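Local structure of CalG4 (Micromonospora echinospora, 3IA7) at residues V106-F111 against E184-T189; N137-L142 against A201-E206; E145-K148 against H154-D157. The protein adopts the two-domain GT-B fold, in which two Rossmann-like domains, each built on a parallel beta sheet, are joined in one chain. All coordinates share one frame; numbering follows the deposited sequence.

Contact 1 of 3, residues V106-F111 against E184-T189; sequences VVYDVF and EIEGLT
A single hydrogen bond between side chains carries this contact: Tyr-108 OH donates to Glu-186 OE1 over 2.6 Å, and no other pair of residues from 106-111 and 184-189 touches. The interface is correspondingly small, 92 Å² summed over both sides. Glu-186 OE1 lies in the plane of the tyrosine ring, at its edge, on the side of the hydroxyl that faces Tyr-108 CE2, from which it is 3.3 Å away. It accepts through its anti lone pair, the one turned away from OE2, and the carboxylate stands nearly upright to the ring, the two planes being 85° apart. The glutamate chain is bent at chi2 (46°), and Glu-186 OE2 accepts from the backbone N of Gly-187 at 2.9 Å; each carboxylate oxygen thus has its own donor. Tyr-108 sits on strand 105-109, fourth by sequence in the parallel, Rossmann-like sheet of the N-terminal domain. Its side chain passes the neighbouring strand 127-131 to meet the loop that leads into strand 189-191. Arg-129, on the strand passed over, bonds to the same hydroxyl through NE, while Arg-117 of helix 113-123 touches both Tyr-108 and Glu-186 and pairs with Glu-184. These positive groups would probably stabilise the glutamate as a carboxylate and polarise the phenol. At the C-terminal end of strand 105-109 the chain turns sharply: Asp-109 OD2 receives Phe-111 N at 2.9 Å in an Asx turn, and the same oxygen is hydrogen-bonded to His-17.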
# COMPACT_ATOMS: atom_id res chain seq x y z
N VAL A 106 23.24 -0.02 -11.12
CA VAL A 106 22.63 1.32 -11.08
C VAL A 106 21.19 1.19 -11.57
O VAL A 106 20.93 0.64 -12.67
CB VAL A 106 23.43 2.31 -12.00
CG1 VAL A 106 22.76 3.71 -12.11
CG2 VAL A 106 24.90 2.45 -11.48
N VAL A 107 20.24 1.57 -10.76
CA VAL A 107 18.85 1.51 -11.21
C VAL A 107 18.46 2.98 -11.28
O VAL A 107 18.56 3.68 -10.26
CB VAL A 107 17.98 0.75 -10.20
CG1 VAL A 107 16.49 0.77 -10.65
CG2 VAL A 107 18.46 -0.72 -10.05
N TYR A 108 18.07 3.47 -12.43
CA TYR A 108 17.71 4.90 -12.54
C TYR A 108 16.32 5.09 -13.12
O TYR A 108 15.87 4.37 -14.05
CB TYR A 108 18.73 5.64 -13.43
CG TYR A 108 18.81 5.09 -14.87
CD1 TYR A 108 18.03 5.66 -15.90
CD2 TYR A 108 19.69 4.06 -15.22
CE1 TYR A 108 18.07 5.17 -17.21
CE2 TYR A 108 19.76 3.56 -16.61
CZ TYR A 108 18.92 4.16 -17.57
OH TYR A 108 18.93 3.76 -18.90
N ASP A 109 15.64 6.10 -12.60
CA ASP A 109 14.37 6.51 -13.21
C ASP A 109 14.65 7.20 -14.52
O ASP A 109 15.72 7.78 -14.73
CB ASP A 109 13.60 7.46 -12.27
CG ASP A 109 12.30 7.99 -12.90
OD1 ASP A 109 11.34 7.21 -12.90
OD2 ASP A 109 12.27 9.16 -13.40
N VAL A 110 13.69 7.13 -15.43
CA VAL A 110 13.86 7.74 -16.77
C VAL A 110 14.14 9.26 -16.76
O VAL A 110 14.90 9.75 -17.59
CB VAL A 110 12.68 7.39 -17.70
CG1 VAL A 110 11.39 8.02 -17.17
CG2 VAL A 110 12.97 7.83 -19.18
N PHE A 111 13.60 10.00 -15.80
CA PHE A 111 13.89 11.45 -15.78
C PHE A 111 15.42 11.72 -15.60
O PHE A 111 16.03 12.43 -16.43
CB PHE A 111 13.05 12.14 -14.71
CG PHE A 111 13.31 13.65 -14.58
CD1 PHE A 111 12.32 14.57 -14.92
CD2 PHE A 111 14.52 14.11 -14.08
CE1 PHE A 111 12.59 15.97 -14.80
CE2 PHE A 111 14.79 15.51 -13.97
CZ PHE A 111 13.81 16.41 -14.31
N GLU A 184 18.96 5.60 -26.95
CA GLU A 184 19.43 4.24 -26.72
C GLU A 184 18.59 3.52 -25.67
O GLU A 184 18.18 4.13 -24.69
CB GLU A 184 20.89 4.23 -26.29
CG GLU A 184 21.78 4.59 -27.47
CD GLU A 184 23.23 4.49 -27.11
OE1 GLU A 184 23.68 5.30 -26.31
OE2 GLU A 184 23.92 3.63 -27.65
N ILE A 185 18.40 2.23 -25.87
CA ILE A 185 17.53 1.38 -25.01
C ILE A 185 18.38 0.68 -23.95
O ILE A 185 19.44 0.11 -24.25
CB ILE A 185 16.78 0.35 -25.89
CG1 ILE A 185 15.85 1.12 -26.86
CG2 ILE A 185 16.08 -0.77 -25.03
CD1 ILE A 185 15.00 0.26 -27.82
N GLU A 186 17.93 0.75 -22.71
CA GLU A 186 18.61 0.10 -21.58
C GLU A 186 18.58 -1.43 -21.65
O GLU A 186 17.72 -2.00 -22.30
CB GLU A 186 18.01 0.58 -20.24
CG GLU A 186 18.97 0.33 -19.05
CD GLU A 186 20.42 0.76 -19.37
OE1 GLU A 186 20.72 1.97 -19.33
OE2 GLU A 186 21.25 -0.11 -19.74
N GLY A 187 19.57 -2.10 -21.04
CA GLY A 187 19.60 -3.59 -21.03
C GLY A 187 18.33 -4.19 -20.42
O GLY A 187 17.89 -5.28 -20.81
N LEU A 188 17.75 -3.47 -19.44
CA LEU A 188 16.45 -3.82 -18.81
C LEU A 188 15.69 -2.54 -18.45
O LEU A 188 16.27 -1.58 -17.90
CB LEU A 188 16.62 -4.70 -17.52
CG LEU A 188 15.33 -5.02 -16.73
CD1 LEU A 188 14.38 -5.95 -17.57
CD2 LEU A 188 15.63 -5.59 -15.31
N THR A 189 14.40 -2.51 -18.77
CA THR A 189 13.54 -1.40 -18.42
C THR A 189 12.31 -1.97 -17.72
O THR A 189 11.62 -2.84 -18.29
CB THR A 189 13.11 -0.59 -19.68
OG1 THR A 189 14.30 -0.07 -20.36
CG2 THR A 189 12.24 0.62 -19.23

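Contact 2 of 3, residues N137-L142 against A201-E206; sequences NEHYSL and AETFDE
Thr-203, closing the 3-10 segment 201-203, is the first residue of 201-206 to meet the other loop. Its OG1 accepts an almost linear hydrogen bond from Asn-137 ND2 (3.0 Å, 177° at the hydrogen), lying practically in the plane of the asparagine amide; the same hydroxyl is bonded to the carbonyl of Phe-200. Its CB, with the methyl CG2 beside it, lies over one face of the His-139 imidazole, CB being 3.9 Å from the ring centroid in a CH-pi contact that is nearest at His-139 ND1. Phe-204 follows, its N bonded back to Ala-201 O. Here the asparagine amide is laid flat on the phenyl ring: the planes differ by 5°, and Asn-137 ND2 sits 3.3 Å above the centre. The amide is therefore stacked and sends an N-H along its own plane to the threonine. The two loops belong to the N-terminal Rossmann-like domain, 137-142 lying between strand 127-131 and the start of helix 142-150 and 201-206 leading into the outermost strand 208-210, whose Phe-208 meets Phe-204 edge-to-face. Asn-137 has CG between its backbone N and carbonyl carbon (chi1 66°), which brings OD1 back over its own loop; there it accepts from His-139 N at 2.8 Å, an Asx turn, and more weakly from Tyr-140 N. Asp-205 directs its carboxylate to Arg-207, forming a salt bridge.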
# COMPACT_ATOMS: atom_id res chain seq x y z
N ASN A 137 10.69 3.33 -27.63
CA ASN A 137 11.60 2.58 -28.50
C ASN A 137 11.55 3.22 -29.88
O ASN A 137 10.99 4.31 -30.06
CB ASN A 137 11.25 1.07 -28.52
CG ASN A 137 9.87 0.77 -29.17
OD1 ASN A 137 9.23 1.67 -29.72
ND2 ASN A 137 9.44 -0.50 -29.11
N GLU A 138 12.05 2.53 -30.89
CA GLU A 138 12.07 3.15 -32.24
C GLU A 138 10.68 3.40 -32.83
O GLU A 138 10.54 4.16 -33.79
CB GLU A 138 12.95 2.33 -33.18
CG GLU A 138 12.31 1.02 -33.61
CD GLU A 138 12.60 -0.16 -32.67
OE1 GLU A 138 12.91 0.02 -31.45
OE2 GLU A 138 12.50 -1.32 -33.20
N HIS A 139 9.65 2.78 -32.26
CA HIS A 139 8.28 2.91 -32.75
C HIS A 139 7.49 4.01 -32.11
O HIS A 139 6.53 4.54 -32.71
CB HIS A 139 7.54 1.56 -32.59
CG HIS A 139 8.11 0.50 -33.45
ND1 HIS A 139 9.15 -0.31 -33.04
CD2 HIS A 139 7.90 0.21 -34.76
CE1 HIS A 139 9.49 -1.12 -34.02
NE2 HIS A 139 8.77 -0.80 -35.08
N TYR A 140 7.87 4.34 -30.87
CA TYR A 140 7.06 5.22 -30.03
C TYR A 140 7.87 5.89 -28.96
O TYR A 140 8.69 5.26 -28.28
CB TYR A 140 5.89 4.47 -29.36
CG TYR A 140 5.09 5.38 -28.44
CD1 TYR A 140 4.15 6.28 -28.97
CD2 TYR A 140 5.28 5.36 -27.06
CE1 TYR A 140 3.45 7.13 -28.15
CE2 TYR A 140 4.56 6.21 -26.24
CZ TYR A 140 3.65 7.10 -26.81
OH TYR A 140 2.93 7.93 -26.00
N SER A 141 7.65 7.19 -28.82
CA SER A 141 8.28 7.93 -27.77
C SER A 141 7.28 9.03 -27.40
O SER A 141 6.95 9.88 -28.22
CB SER A 141 9.62 8.52 -28.21
OG SER A 141 10.11 9.35 -27.16
N LEU A 142 6.77 8.98 -26.18
CA LEU A 142 5.81 9.99 -25.74
C LEU A 142 6.42 11.40 -25.86
O LEU A 142 5.77 12.32 -26.35
CB LEU A 142 5.36 9.74 -24.30
CG LEU A 142 4.66 10.87 -23.58
CD1 LEU A 142 3.36 11.24 -24.32
CD2 LEU A 142 4.43 10.48 -22.14
N ALA A 201 2.62 -1.55 -27.77
CA ALA A 201 3.06 -2.55 -26.84
C ALA A 201 3.71 -3.77 -27.54
O ALA A 201 4.73 -4.26 -27.08
CB ALA A 201 1.83 -3.02 -25.92
N GLU A 202 3.15 -4.23 -28.67
CA GLU A 202 3.65 -5.42 -29.40
C GLU A 202 5.08 -5.29 -29.91
O GLU A 202 5.71 -6.30 -30.23
CB GLU A 202 2.70 -5.82 -30.55
CG GLU A 202 2.73 -4.88 -31.76
CD GLU A 202 1.68 -5.25 -32.79
OE1 GLU A 202 0.60 -5.73 -32.41
OE2 GLU A 202 1.93 -5.04 -33.97
N THR A 203 5.56 -4.04 -30.01
CA THR A 203 6.85 -3.75 -30.59
C THR A 203 7.96 -3.77 -29.53
O THR A 203 9.13 -3.64 -29.85
CB THR A 203 6.85 -2.35 -31.30
OG1 THR A 203 6.76 -1.32 -30.28
CG2 THR A 203 5.70 -2.26 -32.26
N PHE A 204 7.58 -3.94 -28.26
CA PHE A 204 8.56 -3.87 -27.16
C PHE A 204 9.12 -5.25 -26.87
O PHE A 204 8.36 -6.17 -26.52
CB PHE A 204 7.96 -3.18 -25.88
CG PHE A 204 7.82 -1.69 -26.03
CD1 PHE A 204 8.87 -0.82 -25.63
CD2 PHE A 204 6.69 -1.17 -26.66
CE1 PHE A 204 8.78 0.56 -25.86
CE2 PHE A 204 6.56 0.19 -26.90
CZ PHE A 204 7.62 1.09 -26.47
N ASP A 205 10.44 -5.40 -27.02
CA ASP A 205 11.05 -6.70 -26.85
C ASP A 205 11.24 -7.11 -25.38
O ASP A 205 10.84 -6.38 -24.48
CB ASP A 205 12.33 -6.88 -27.69
CG ASP A 205 13.46 -5.97 -27.27
OD1 ASP A 205 13.51 -5.50 -26.10
OD2 ASP A 205 14.33 -5.68 -28.13
N GLU A 206 11.92 -8.23 -25.16
CA GLU A 206 12.03 -8.79 -23.82
C GLU A 206 12.85 -7.93 -22.85
O GLU A 206 12.79 -8.19 -21.67
CB GLU A 206 12.59 -10.24 -23.84
CG GLU A 206 13.94 -10.33 -24.50
CD GLU A 206 13.84 -10.16 -26.03
OE1 GLU A 206 12.73 -10.39 -26.59
OE2 GLU A 206 14.84 -9.75 -26.65

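Contact 3 of 3, residues E145-K148 against H154-D157; sequences ELWK and HPAD
The indole of Trp-147 has Pro-155 CD over one face, and its CZ3 corner points at the face of the His-154 imidazole. The proline carbon stands 3.4 Å from the centroid of the six-membered ring and 11° off its normal, a well-centred CH-pi contact; Pro-155 CG follows at 3.7 Å from Trp-147 CH2. Toward the histidine the pair is edge-to-face, centroids 4.8 Å apart and planes at 64°, with Trp-147 CZ3 coming within 3.5 Å of His-154 CD2. At the imidazole edge, exactly in the ring plane, Ala-156 N donates to His-154 ND1 at 3.0 Å, which would help fix the rotation of the ring. These residues join helix 142-150 to the 3-10 turn 155-157, which precedes helix 159-170, within the helical region between strands 127-131 and 189-191 of the N-terminal domain. Trp-182 of helix 178-182 makes a further edge-to-face pair with His-154 and also touches Pro-155. The turn is held by Asp-157 N bonding to His-154 O at 2.8 Å, and Asp-157 forms a salt bridge with Lys-179. Along the helix, Lys-148 NZ pairs with Glu-145 OE2 at 3.2 Å.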
# COMPACT_ATOMS: atom_id res chain seq x y z
N GLU A 145 6.45 12.82 -29.20
CA GLU A 145 5.09 13.21 -29.62
C GLU A 145 4.68 14.54 -28.99
O GLU A 145 3.99 15.34 -29.62
CB GLU A 145 4.03 12.13 -29.30
CG GLU A 145 4.21 10.79 -30.03
CD GLU A 145 4.38 10.94 -31.54
OE1 GLU A 145 3.39 11.26 -32.23
OE2 GLU A 145 5.50 10.73 -32.05
N LEU A 146 5.10 14.77 -27.75
CA LEU A 146 4.80 16.02 -27.06
C LEU A 146 5.52 17.24 -27.69
O LEU A 146 4.88 18.26 -28.02
CB LEU A 146 5.17 15.92 -25.58
CG LEU A 146 4.20 15.01 -24.80
CD1 LEU A 146 4.68 14.96 -23.36
CD2 LEU A 146 2.72 15.51 -24.94
N TRP A 147 6.84 17.11 -27.86
CA TRP A 147 7.63 18.13 -28.56
C TRP A 147 6.99 18.41 -29.92
O TRP A 147 6.80 19.57 -30.32
CB TRP A 147 9.10 17.69 -28.67
CG TRP A 147 9.78 17.58 -27.34
CD1 TRP A 147 9.54 18.35 -26.24
CD2 TRP A 147 10.80 16.62 -26.94
NE1 TRP A 147 10.34 17.94 -25.19
CE2 TRP A 147 11.12 16.89 -25.59
CE3 TRP A 147 11.47 15.58 -27.59
CZ2 TRP A 147 12.08 16.14 -24.85
CZ3 TRP A 147 12.44 14.83 -26.86
CH2 TRP A 147 12.72 15.12 -25.50
N LYS A 148 6.66 17.34 -30.63
CA LYS A 148 6.07 17.45 -31.94
C LYS A 148 4.75 18.27 -31.90
O LYS A 148 4.54 19.19 -32.72
CB LYS A 148 5.80 16.04 -32.49
CG LYS A 148 5.80 15.88 -34.02
CD LYS A 148 6.00 14.40 -34.45
CE LYS A 148 7.16 13.72 -33.64
NZ LYS A 148 7.49 12.28 -34.02
N HIS A 154 13.62 18.92 -30.63
CA HIS A 154 14.22 17.96 -29.71
C HIS A 154 15.28 18.76 -28.94
O HIS A 154 15.99 19.57 -29.55
CB HIS A 154 14.87 16.79 -30.48
CG HIS A 154 15.23 15.61 -29.61
ND1 HIS A 154 16.26 15.64 -28.70
CD2 HIS A 154 14.69 14.36 -29.53
CE1 HIS A 154 16.33 14.48 -28.07
NE2 HIS A 154 15.38 13.68 -28.56
N PRO A 155 15.40 18.56 -27.60
CA PRO A 155 16.46 19.26 -26.87
C PRO A 155 17.85 19.07 -27.48
O PRO A 155 18.67 19.97 -27.40
CB PRO A 155 16.42 18.64 -25.46
CG PRO A 155 15.48 17.52 -25.52
CD PRO A 155 14.56 17.75 -26.70
N ALA A 156 18.09 17.93 -28.10
CA ALA A 156 19.41 17.64 -28.70
C ALA A 156 19.65 18.52 -29.91
O ALA A 156 20.79 18.73 -30.31
CB ALA A 156 19.51 16.18 -29.09
N ASP A 157 18.55 19.06 -30.47
CA ASP A 157 18.62 19.97 -31.62
C ASP A 157 18.62 21.45 -31.24
O ASP A 157 18.60 22.33 -32.12
CB ASP A 157 17.45 19.67 -32.56
CG ASP A 157 17.65 18.36 -33.32
OD1 ASP A 157 18.82 18.03 -33.60
OD2 ASP A 157 16.64 17.67 -33.64

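Overall arrangement
All three contacts belong to the N-terminal domain, and contact 3 is nested along the chain inside the loops closed by the other two. Contact 1 joins a central strand of the sheet to a loop and is partly buried; its chemistry is one short phenol-carboxylate hydrogen bond, with Arg-117 and Arg-129 close by. Contact 2, also partly buried, ties two loops with an amide-aromatic stack and an amide-to-hydroxyl hydrogen bond, and has the exposed His-139 on one side. Contact 3 is buried and purely aromatic and apolar across its segments. Contacts 1 and 2, with centres about 14 Å apart, touch where Ile-185 CD1 packs on Asn-137 CB (3.9 Å). Contact 2 leads into helix 142-150, which bears half of contact 3, and Tyr-140 packs on Glu-145.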